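Side-chain contacts in dihydrodipicolinate synthase family protein (Sinorhizobium meliloti, PDB 4DNH), which is of unknown function but, as a TIM-barrel relative of dihydrodipicolinate synthase, is probably an enzyme: residues Glu237-Met242 / Met252-Asp257; Val241-Leu246 / Ala261-Gly266; His314-Lys317 / Phe322-Thr325; Val327-Tyr332 / Val353-Leu358. One frame throughout, in Å; residues are numbered along the deposited sequence.

Contact 1 (Glu237-Met242 / Met252-Asp257)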
# COMPACT_ATOMS: atom_id res chain seq x y z
N GLU A 237 1.01 0.38 -19.06
CA GLU A 237 1.34 1.31 -20.14
C GLU A 237 1.14 2.77 -19.73
O GLU A 237 1.86 3.64 -20.21
CB GLU A 237 0.60 0.99 -21.46
CG GLU A 237 -0.80 0.41 -21.32
CD GLU A 237 -1.89 1.45 -21.10
OE1 GLU A 237 -2.50 1.45 -20.00
OE2 GLU A 237 -2.17 2.26 -22.01
N LYS A 238 0.19 3.02 -18.84
CA LYS A 238 -0.10 4.38 -18.44
C LYS A 238 1.01 4.97 -17.56
O LYS A 238 1.29 6.17 -17.64
CB LYS A 238 -1.48 4.50 -17.80
CG LYS A 238 -2.61 4.65 -18.82
CD LYS A 238 -3.99 4.48 -18.19
CE LYS A 238 -5.04 4.22 -19.25
NZ LYS A 238 -4.91 2.87 -19.87
N GLU A 239 1.65 4.11 -16.76
CA GLU A 239 2.76 4.51 -15.91
C GLU A 239 4.02 4.84 -16.74
O GLU A 239 4.68 5.87 -16.51
CB GLU A 239 3.07 3.43 -14.86
CG GLU A 239 4.04 3.88 -13.79
CD GLU A 239 4.32 2.84 -12.70
OE1 GLU A 239 3.41 2.05 -12.35
OE2 GLU A 239 5.45 2.84 -12.16
N ILE A 240 4.35 3.97 -17.68
CA ILE A 240 5.54 4.11 -18.51
C ILE A 240 5.45 5.41 -19.29
O ILE A 240 6.42 6.18 -19.34
CB ILE A 240 5.76 2.89 -19.43
CG1 ILE A 240 6.15 1.67 -18.57
CG2 ILE A 240 6.82 3.18 -20.48
CD1 ILE A 240 6.24 0.35 -19.30
N VAL A 241 4.27 5.68 -19.86
CA VAL A 241 4.04 6.91 -20.61
C VAL A 241 4.15 8.14 -19.71
O VAL A 241 4.54 9.22 -20.16
CB VAL A 241 2.70 6.89 -21.38
CG1 VAL A 241 2.35 8.26 -21.96
CG2 VAL A 241 2.74 5.85 -22.50
N MSE A 242 3.83 7.99 -18.43
CA MSE A 242 3.81 9.14 -17.54
C MSE A 242 5.15 9.44 -16.95
O MSE A 242 5.52 10.60 -16.82
CB MSE A 242 2.78 8.94 -16.45
CG MSE A 242 2.37 10.32 -15.98
SE MSE A 242 1.25 10.05 -14.40
CE MSE A 242 0.59 11.90 -14.26
N MSE A 252 8.79 8.86 -9.82
CA MSE A 252 7.62 8.02 -10.11
C MSE A 252 7.62 6.88 -9.13
O MSE A 252 8.49 6.00 -9.16
CB MSE A 252 7.67 7.48 -11.55
CG MSE A 252 6.61 6.43 -11.90
SE MSE A 252 4.74 7.08 -11.71
CE MSE A 252 4.56 8.06 -13.41
N TYR A 253 6.65 6.89 -8.21
CA TYR A 253 6.51 5.78 -7.29
C TYR A 253 5.47 4.83 -7.85
O TYR A 253 4.31 5.22 -8.03
CB TYR A 253 6.12 6.26 -5.89
CG TYR A 253 7.21 7.00 -5.13
CD1 TYR A 253 8.24 6.31 -4.48
CD2 TYR A 253 7.20 8.40 -5.03
CE1 TYR A 253 9.22 6.98 -3.78
CE2 TYR A 253 8.18 9.08 -4.33
CZ TYR A 253 9.19 8.37 -3.70
OH TYR A 253 10.18 9.03 -3.01
N THR A 254 5.87 3.59 -8.14
CA THR A 254 4.91 2.63 -8.65
C THR A 254 3.90 2.17 -7.58
O THR A 254 4.25 1.97 -6.42
CB THR A 254 5.55 1.45 -9.42
OG1 THR A 254 4.53 0.82 -10.20
CG2 THR A 254 6.19 0.41 -8.50
N GLY A 255 2.64 2.07 -7.97
CA GLY A 255 1.57 1.69 -7.08
C GLY A 255 0.95 0.47 -7.70
O GLY A 255 -0.04 -0.05 -7.21
N ASP A 256 1.58 0.03 -8.78
CA ASP A 256 1.11 -1.07 -9.59
C ASP A 256 1.58 -2.40 -9.00
O ASP A 256 2.69 -2.86 -9.28
CB ASP A 256 1.63 -0.89 -11.02
CG ASP A 256 0.93 -1.77 -12.03
OD1 ASP A 256 0.67 -2.94 -11.71
OD2 ASP A 256 0.67 -1.29 -13.16
N ASP A 257 0.72 -3.01 -8.18
CA ASP A 257 1.02 -4.31 -7.58
C ASP A 257 0.92 -5.50 -8.55
O ASP A 257 1.18 -6.65 -8.16
CB ASP A 257 0.13 -4.56 -6.35
CG ASP A 257 0.25 -3.45 -5.29
OD1 ASP A 257 1.20 -3.50 -4.47
OD2 ASP A 257 -0.62 -2.55 -5.25

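Contact 2 (Val241-Leu246 / Ala261-Gly266)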
# COMPACT_ATOMS: atom_id res chain seq x y z
N VAL A 241 4.27 5.68 -19.86
CA VAL A 241 4.04 6.91 -20.61
C VAL A 241 4.15 8.14 -19.71
O VAL A 241 4.54 9.22 -20.16
CB VAL A 241 2.70 6.89 -21.38
CG1 VAL A 241 2.35 8.26 -21.96
CG2 VAL A 241 2.74 5.85 -22.50
N MSE A 242 3.83 7.99 -18.43
CA MSE A 242 3.81 9.14 -17.54
C MSE A 242 5.15 9.44 -16.95
O MSE A 242 5.52 10.60 -16.82
CB MSE A 242 2.78 8.94 -16.45
CG MSE A 242 2.37 10.32 -15.98
SE MSE A 242 1.25 10.05 -14.40
CE MSE A 242 0.59 11.90 -14.26
N ARG A 243 5.89 8.39 -16.60
CA ARG A 243 7.21 8.58 -15.99
C ARG A 243 8.25 9.20 -16.94
O ARG A 243 9.31 9.66 -16.50
CB ARG A 243 7.72 7.27 -15.38
CG ARG A 243 8.07 6.19 -16.38
CD ARG A 243 8.65 4.99 -15.65
NE ARG A 243 8.99 3.94 -16.60
CZ ARG A 243 9.29 2.68 -16.27
NH1 ARG A 243 9.30 2.29 -15.01
NH2 ARG A 243 9.58 1.81 -17.24
N ARG A 244 7.95 9.21 -18.24
CA ARG A 244 8.82 9.80 -19.27
C ARG A 244 8.56 11.30 -19.46
O ARG A 244 9.43 12.03 -19.94
CB ARG A 244 8.69 9.04 -20.59
CG ARG A 244 9.23 7.61 -20.53
CD ARG A 244 8.77 6.74 -21.70
NE ARG A 244 9.34 5.39 -21.61
CZ ARG A 244 9.36 4.50 -22.60
NH1 ARG A 244 8.85 4.78 -23.79
NH2 ARG A 244 9.91 3.31 -22.39
N GLN A 245 7.36 11.74 -19.07
CA GLN A 245 6.95 13.14 -19.19
C GLN A 245 7.11 13.91 -17.87
O GLN A 245 6.81 15.10 -17.81
CB GLN A 245 5.49 13.23 -19.64
CG GLN A 245 5.17 12.49 -20.92
CD GLN A 245 3.86 12.93 -21.53
OE1 GLN A 245 2.91 12.16 -21.61
NE2 GLN A 245 3.80 14.20 -21.94
N LEU A 246 7.57 13.21 -16.83
CA LEU A 246 7.79 13.79 -15.50
C LEU A 246 8.94 14.83 -15.46
O LEU A 246 10.00 14.60 -16.04
CB LEU A 246 8.07 12.66 -14.50
CG LEU A 246 7.05 12.24 -13.42
CD1 LEU A 246 5.59 12.39 -13.81
CD2 LEU A 246 7.34 10.81 -12.96
N ALA A 261 7.75 -5.49 -10.58
CA ALA A 261 9.09 -5.98 -10.94
C ALA A 261 9.59 -5.35 -12.24
O ALA A 261 10.70 -4.81 -12.27
CB ALA A 261 9.11 -7.51 -11.02
N GLU A 262 8.75 -5.40 -13.28
CA GLU A 262 9.05 -4.82 -14.59
C GLU A 262 9.30 -3.32 -14.50
O GLU A 262 10.24 -2.80 -15.13
CB GLU A 262 7.92 -5.09 -15.59
CG GLU A 262 8.21 -4.58 -17.00
CD GLU A 262 7.01 -4.58 -17.94
OE1 GLU A 262 6.11 -5.44 -17.76
OE2 GLU A 262 6.97 -3.73 -18.87
N LEU A 263 8.46 -2.62 -13.74
CA LEU A 263 8.53 -1.17 -13.64
C LEU A 263 9.70 -0.67 -12.79
O LEU A 263 10.36 0.30 -13.17
CB LEU A 263 7.20 -0.60 -13.11
CG LEU A 263 5.95 -0.92 -13.94
CD1 LEU A 263 4.69 -0.70 -13.12
CD2 LEU A 263 5.92 -0.08 -15.20
N ILE A 264 9.95 -1.34 -11.65
CA ILE A 264 11.07 -0.98 -10.76
C ILE A 264 12.43 -1.15 -11.48
O ILE A 264 13.25 -0.24 -11.45
CB ILE A 264 11.00 -1.73 -9.42
CG1 ILE A 264 9.73 -1.31 -8.66
CG2 ILE A 264 12.20 -1.42 -8.54
CD1 ILE A 264 9.38 -2.16 -7.45
N ALA A 265 12.62 -2.28 -12.16
CA ALA A 265 13.82 -2.50 -12.99
C ALA A 265 13.91 -1.48 -14.13
O ALA A 265 15.00 -1.03 -14.48
CB ALA A 265 13.83 -3.92 -13.55
N GLY A 266 12.77 -1.11 -14.69
CA GLY A 266 12.71 -0.07 -15.73
C GLY A 266 13.11 -0.51 -17.13
O GLY A 266 13.43 -1.67 -17.37
O HOH W 1 9.60 -0.70 -16.85

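Contact 3 (His314-Lys317 / Phe322-Thr325)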
# COMPACT_ATOMS: atom_id res chain seq x y z
N HIS A 314 -2.71 -12.47 -7.58
CA HIS A 314 -3.77 -13.21 -6.91
C HIS A 314 -4.34 -12.41 -5.75
O HIS A 314 -5.57 -12.29 -5.62
CB HIS A 314 -3.27 -14.57 -6.46
CG HIS A 314 -4.28 -15.35 -5.66
ND1 HIS A 314 -5.30 -16.04 -6.23
CD2 HIS A 314 -4.42 -15.53 -4.27
CE1 HIS A 314 -6.04 -16.64 -5.27
NE2 HIS A 314 -5.50 -16.32 -4.07
N ILE A 315 -3.46 -11.85 -4.93
CA ILE A 315 -3.87 -11.05 -3.79
C ILE A 315 -4.70 -9.83 -4.22
O ILE A 315 -5.68 -9.47 -3.54
CB ILE A 315 -2.67 -10.61 -2.93
CG1 ILE A 315 -2.09 -11.84 -2.20
CG2 ILE A 315 -3.10 -9.54 -1.92
CD1 ILE A 315 -0.79 -11.57 -1.45
N PHE A 316 -4.33 -9.24 -5.35
CA PHE A 316 -5.01 -8.04 -5.85
C PHE A 316 -6.07 -8.31 -6.91
O PHE A 316 -6.51 -7.39 -7.60
CB PHE A 316 -4.00 -7.03 -6.40
CG PHE A 316 -3.22 -6.32 -5.34
CD1 PHE A 316 -2.23 -6.99 -4.62
CD2 PHE A 316 -3.46 -4.99 -5.06
CE1 PHE A 316 -1.49 -6.33 -3.65
CE2 PHE A 316 -2.74 -4.32 -4.09
CZ PHE A 316 -1.75 -5.00 -3.38
N LYS A 317 -6.51 -9.56 -7.03
CA LYS A 317 -7.46 -9.86 -8.08
C LYS A 317 -8.86 -9.30 -7.81
O LYS A 317 -9.22 -9.00 -6.66
CB LYS A 317 -7.50 -11.36 -8.39
CG LYS A 317 -8.41 -12.21 -7.56
CD LYS A 317 -8.14 -13.63 -7.97
CE LYS A 317 -9.41 -14.43 -8.12
NZ LYS A 317 -9.07 -15.72 -8.77
N PHE A 322 -10.29 -5.62 -2.02
CA PHE A 322 -10.20 -6.57 -0.90
C PHE A 322 -8.82 -7.17 -0.78
O PHE A 322 -8.61 -8.09 0.00
CB PHE A 322 -11.26 -7.67 -1.01
CG PHE A 322 -12.69 -7.16 -0.92
CD1 PHE A 322 -13.08 -6.31 0.11
CD2 PHE A 322 -13.63 -7.52 -1.88
CE1 PHE A 322 -14.38 -5.82 0.18
CE2 PHE A 322 -14.93 -7.03 -1.81
CZ PHE A 322 -15.30 -6.18 -0.78
N TYR A 323 -7.86 -6.64 -1.54
CA TYR A 323 -6.48 -7.09 -1.42
C TYR A 323 -5.95 -7.08 0.01
O TYR A 323 -5.12 -7.91 0.36
CB TYR A 323 -5.55 -6.25 -2.31
CG TYR A 323 -5.25 -4.86 -1.81
CD1 TYR A 323 -6.04 -3.78 -2.18
CD2 TYR A 323 -4.13 -4.61 -1.01
CE1 TYR A 323 -5.75 -2.49 -1.74
CE2 TYR A 323 -3.83 -3.34 -0.57
CZ TYR A 323 -4.65 -2.29 -0.94
OH TYR A 323 -4.37 -1.03 -0.51
N LYS A 324 -6.45 -6.16 0.83
CA LYS A 324 -5.91 -6.00 2.17
C LYS A 324 -6.10 -7.27 2.98
O LYS A 324 -5.30 -7.60 3.87
CB LYS A 324 -6.53 -4.81 2.87
CG LYS A 324 -6.44 -3.53 2.04
CD LYS A 324 -7.73 -2.77 2.19
CE LYS A 324 -7.88 -1.72 1.13
NZ LYS A 324 -9.32 -1.70 0.81
N THR A 325 -7.15 -8.00 2.64
CA THR A 325 -7.40 -9.28 3.23
C THR A 325 -6.27 -10.29 2.99
O THR A 325 -5.83 -10.95 3.94
CB THR A 325 -8.75 -9.80 2.77
OG1 THR A 325 -9.72 -8.78 3.02
CG2 THR A 325 -9.13 -11.10 3.50

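Contact 4 (Val327-Tyr332 / Val353-Leu358)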
# COMPACT_ATOMS: atom_id res chain seq x y z
N VAL A 327 -3.23 -9.51 2.27
CA VAL A 327 -2.02 -8.98 2.90
C VAL A 327 -1.95 -9.39 4.38
O VAL A 327 -0.96 -9.96 4.85
CB VAL A 327 -1.95 -7.45 2.69
CG1 VAL A 327 -0.95 -6.82 3.64
CG2 VAL A 327 -1.60 -7.15 1.23
N VAL A 328 -3.03 -9.11 5.11
CA VAL A 328 -3.13 -9.45 6.51
C VAL A 328 -3.16 -10.98 6.70
O VAL A 328 -2.56 -11.50 7.64
CB VAL A 328 -4.36 -8.79 7.13
CG1 VAL A 328 -4.51 -9.20 8.59
CG2 VAL A 328 -4.28 -7.28 6.97
N PHE A 329 -3.82 -11.70 5.81
CA PHE A 329 -3.74 -13.17 5.91
C PHE A 329 -2.29 -13.65 5.81
O PHE A 329 -1.89 -14.56 6.52
CB PHE A 329 -4.58 -13.85 4.84
CG PHE A 329 -4.67 -15.35 5.02
CD1 PHE A 329 -5.36 -15.90 6.09
CD2 PHE A 329 -4.08 -16.20 4.10
CE1 PHE A 329 -5.46 -17.27 6.25
CE2 PHE A 329 -4.17 -17.57 4.25
CZ PHE A 329 -4.87 -18.10 5.33
N LEU A 330 -1.52 -13.03 4.93
CA LEU A 330 -0.14 -13.43 4.80
C LEU A 330 0.66 -13.04 6.07
O LEU A 330 1.45 -13.84 6.56
CB LEU A 330 0.47 -12.91 3.50
CG LEU A 330 1.79 -13.62 3.13
CD1 LEU A 330 1.71 -15.14 3.27
CD2 LEU A 330 2.35 -13.18 1.77
N ALA A 331 0.44 -11.84 6.61
CA ALA A 331 1.01 -11.49 7.91
C ALA A 331 0.71 -12.55 8.97
O ALA A 331 1.60 -12.91 9.74
CB ALA A 331 0.55 -10.12 8.37
N TYR A 332 -0.53 -13.03 9.00
CA TYR A 332 -0.98 -14.06 9.96
C TYR A 332 -0.26 -15.38 9.76
O TYR A 332 0.14 -16.03 10.72
CB TYR A 332 -2.49 -14.29 9.84
CG TYR A 332 -3.02 -15.51 10.58
CD1 TYR A 332 -3.08 -15.54 11.98
CD2 TYR A 332 -3.48 -16.63 9.88
CE1 TYR A 332 -3.57 -16.65 12.66
CE2 TYR A 332 -3.97 -17.74 10.54
CZ TYR A 332 -4.02 -17.74 11.94
OH TYR A 332 -4.50 -18.85 12.61
N VAL A 353 -11.09 -20.75 -0.61
CA VAL A 353 -10.43 -21.20 -1.82
C VAL A 353 -9.35 -20.20 -2.21
O VAL A 353 -8.26 -20.57 -2.63
CB VAL A 353 -11.45 -21.38 -2.98
CG1 VAL A 353 -10.76 -21.44 -4.34
CG2 VAL A 353 -12.27 -22.64 -2.78
N HIS A 354 -9.66 -18.92 -2.05
CA HIS A 354 -8.73 -17.86 -2.36
C HIS A 354 -7.58 -17.83 -1.37
O HIS A 354 -6.43 -17.60 -1.76
CB HIS A 354 -9.45 -16.53 -2.40
CG HIS A 354 -8.55 -15.36 -2.57
ND1 HIS A 354 -7.78 -14.88 -1.58
CD2 HIS A 354 -8.30 -14.55 -3.68
CE1 HIS A 354 -7.09 -13.81 -2.01
NE2 HIS A 354 -7.42 -13.61 -3.31
N LEU A 355 -7.88 -18.08 -0.09
CA LEU A 355 -6.87 -18.09 0.96
C LEU A 355 -5.91 -19.28 0.81
O LEU A 355 -4.70 -19.14 0.97
CB LEU A 355 -7.52 -18.05 2.35
CG LEU A 355 -8.40 -16.83 2.64
CD1 LEU A 355 -9.15 -16.93 3.95
CD2 LEU A 355 -7.60 -15.53 2.61
N ALA A 356 -6.46 -20.44 0.46
CA ALA A 356 -5.65 -21.63 0.14
C ALA A 356 -4.77 -21.39 -1.08
O ALA A 356 -3.59 -21.75 -1.07
CB ALA A 356 -6.53 -22.85 -0.08
N GLU A 357 -5.31 -20.77 -2.13
CA GLU A 357 -4.48 -20.47 -3.30
C GLU A 357 -3.36 -19.50 -2.95
O GLU A 357 -2.19 -19.72 -3.31
CB GLU A 357 -5.31 -20.00 -4.51
CG GLU A 357 -4.49 -19.60 -5.74
CD GLU A 357 -3.83 -20.78 -6.48
OE1 GLU A 357 -3.87 -21.93 -5.96
OE2 GLU A 357 -3.25 -20.56 -7.59
N LEU A 358 -3.72 -18.45 -2.22
CA LEU A 358 -2.76 -17.53 -1.60
C LEU A 358 -1.62 -18.28 -0.88
O LEU A 358 -0.45 -17.97 -1.08
CB LEU A 358 -3.49 -16.58 -0.64
CG LEU A 358 -2.75 -15.32 -0.17
CD1 LEU A 358 -3.72 -14.22 0.22
CD2 LEU A 358 -1.82 -15.63 0.99

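Contact 1 (Glu237-Met242 / Met252-Asp257)
Glu239 of helix 237-242 faces Thr254 of strand 252-254 with their CA atoms 7.8 Å apart, the two short axes running nearly antiparallel at 165° and 10.1 Å apart. The Glu239 side chain is almost fully extended, CG standing anti to the backbone N (chi1 -170°), which carries the carboxylate across to Thr254, the two side chains crossing at about a right angle. Thr254 OG1 donates to the syn lone pair of Glu239 OE1 at 2.7 Å, while OE2 is bonded to Ser272 OG; the buried carboxylate is thus gripped by a hydroxyl on each oxygen. The side chain of Met252, a selenomethionine, folds back at chi2 and chi3, setting SE 3.9 Å from Glu239 CG and CE 3.6 Å from CB of selenomethionine Met242. Shortening Glu239 to an alanine would probably leave both hydroxyls without their carboxylate mate and open a gap beside the Met252 selenium. The contact belongs to the beta-alpha-beta crossover of strand 226-232, helix 236-243 and strand 251-254. Leu263 of helix 260-265 packs on Glu239 and Thr254, Met212 and Cys215 of helix 208-221 press on Met242, and Thr254 pairs through its backbone with strand 273-276.

Contact 2 (Val241-Leu246 / Ala261-Gly266)
Two successive helices of the barrel's outer layer, 236-243 and 260-265, are tied where Arg243, at the end of the first, reaches Leu263 and Gly266 at the end of the second. Arg243 sets off with CG lodged between its backbone N and carbonyl carbon (chi1 69°), then runs straight from CG to NE. NH1 donates to Leu263 O at 2.9 Å through a bent bond (137° at the hydrogen); the oxygen lies nearly in the guanidinium plane. A water links NH2 to Glu262 O, though its modelled distance to NH2 is doubtfully short. Leu263 CD2 lies over one guanidinium face, 4.1 Å from NH1, and Gly266 CA, where the helix gives way to positive phi, is 4.0 Å from NH2. NH2 also forms a salt bridge with Asp267, which Arg244 meets as well. A positive charge beside these C-terminal carbonyls would probably suit the helix dipole. With a leucine in place of Arg243, Leu263 O would probably lose a donor, the water its link, and Asp267 an arginine partner. Ser272, ahead of strand 273-276, also bonds NH1; Arg243 packs against Met252 of strand 251-254, and Leu263 touches Ile240 of helix 236-243.

Contact 3 (His314-Lys317 / Phe322-Thr325)
Tyr323 and Phe316 stack ring on ring where the chain leaves helix 308-315 and, after a short loop, enters helix 323-333. The rings form an offset stack with centroids 4.4 Å apart and planes only 12° from parallel. The offset puts Phe316 CE2 over the rim of the tyrosine ring, 3.4 Å from Tyr323 CG, and brings Tyr323 CB over the middle of the phenylalanine ring, a CH-pi contact of 3.7 Å to its centroid. Tyr323 CG sits between the backbone N and the carbonyl carbon (chi1 75°), a turn that swings its ring alongside Phe316. The other face of the tyrosine ring is lined near its rim by CG of Lys324, which probably restrains its rotation. Ile315 adds the third element. Its carbonyl O takes a CH...O contact from Tyr323 CA at 3.3 Å and also accepts a hydrogen bond from Arg350, while its CG2 branch meets Tyr323 CB at 4.1 Å, the two side chains crossing at about a right angle. Tyr323 OH is hydrogen-bonded to Asp83 and Thr84; a glycerol, probably from the crystallisation liquor, lies about 4 Å from the side chain. The chemistry is therefore divided: dispersion and CH contacts fix the ring plane, no conventional hydrogen bond joins the two segments, and the polar end bonds elsewhere, consistent with a tyrosine held steady beside what may be a pocket.

Contact 4 (Val327-Tyr332 / Val353-Leu358)
Phe329 is met by two leucines of the facing helix, one over a face of its ring and one at its edge. Leu355 CD2 stands above the ring, offset toward the rim, in a CH-pi contact 4.0 Å from the centroid and 20° off the normal. Leu358 CD2 comes in the ring plane instead, 3.9 Å from Phe329 CD2, the two side chains sliding past each other in opposite directions. The ring also skirts the backbone, with Phe329 CE2 3.7 Å from Leu355 O. It reaches that position because CG is anti to the backbone N (chi1 -173°), extending the ring outward from its own helix. Leu330 completes the first shell, its CD1 4.2 Å from the same Leu358 CD2, so that this one methyl is shared by two residues of helix 327-332. Farther out, Phe340 meets the Phe329 ring edge-to-face, and Met378 and Val381 of helix 371-384 pack on it as well; Leu358 is backed by His314 and Ile315 of helix 308-315. The axes of the two short segments pass 10.8 Å apart at a crossing angle of -57°, a separation in keeping with a bulky aromatic in the interface. With purely apolar side chains meeting across it, the arrangement is a helix-helix packing whose crossing angle is close to the common class near -50°, here within the helical region that follows the last barrel strand.

Contacts 1 and 2 share helix 236-243 and bind it to the next strand and the next helix of the barrel wall; they touch through Leu263 and Met252, their centres 6 Å apart. Contacts 3 and 4 share helix 323-333 in the C-terminal helical region, and are joined where His314 stacks on His354 and bonds its carbonyl. Contacts 1, 3 and 4 are buried, while contact 2 is partly open and uses an arginine and a water. Contact 1 hides a carboxylate among hydroxyls, contact 3 relies on stacked rings, and contact 4 is wholly apolar. Asp257 and Phe316 bring contacts 1 and 3 together.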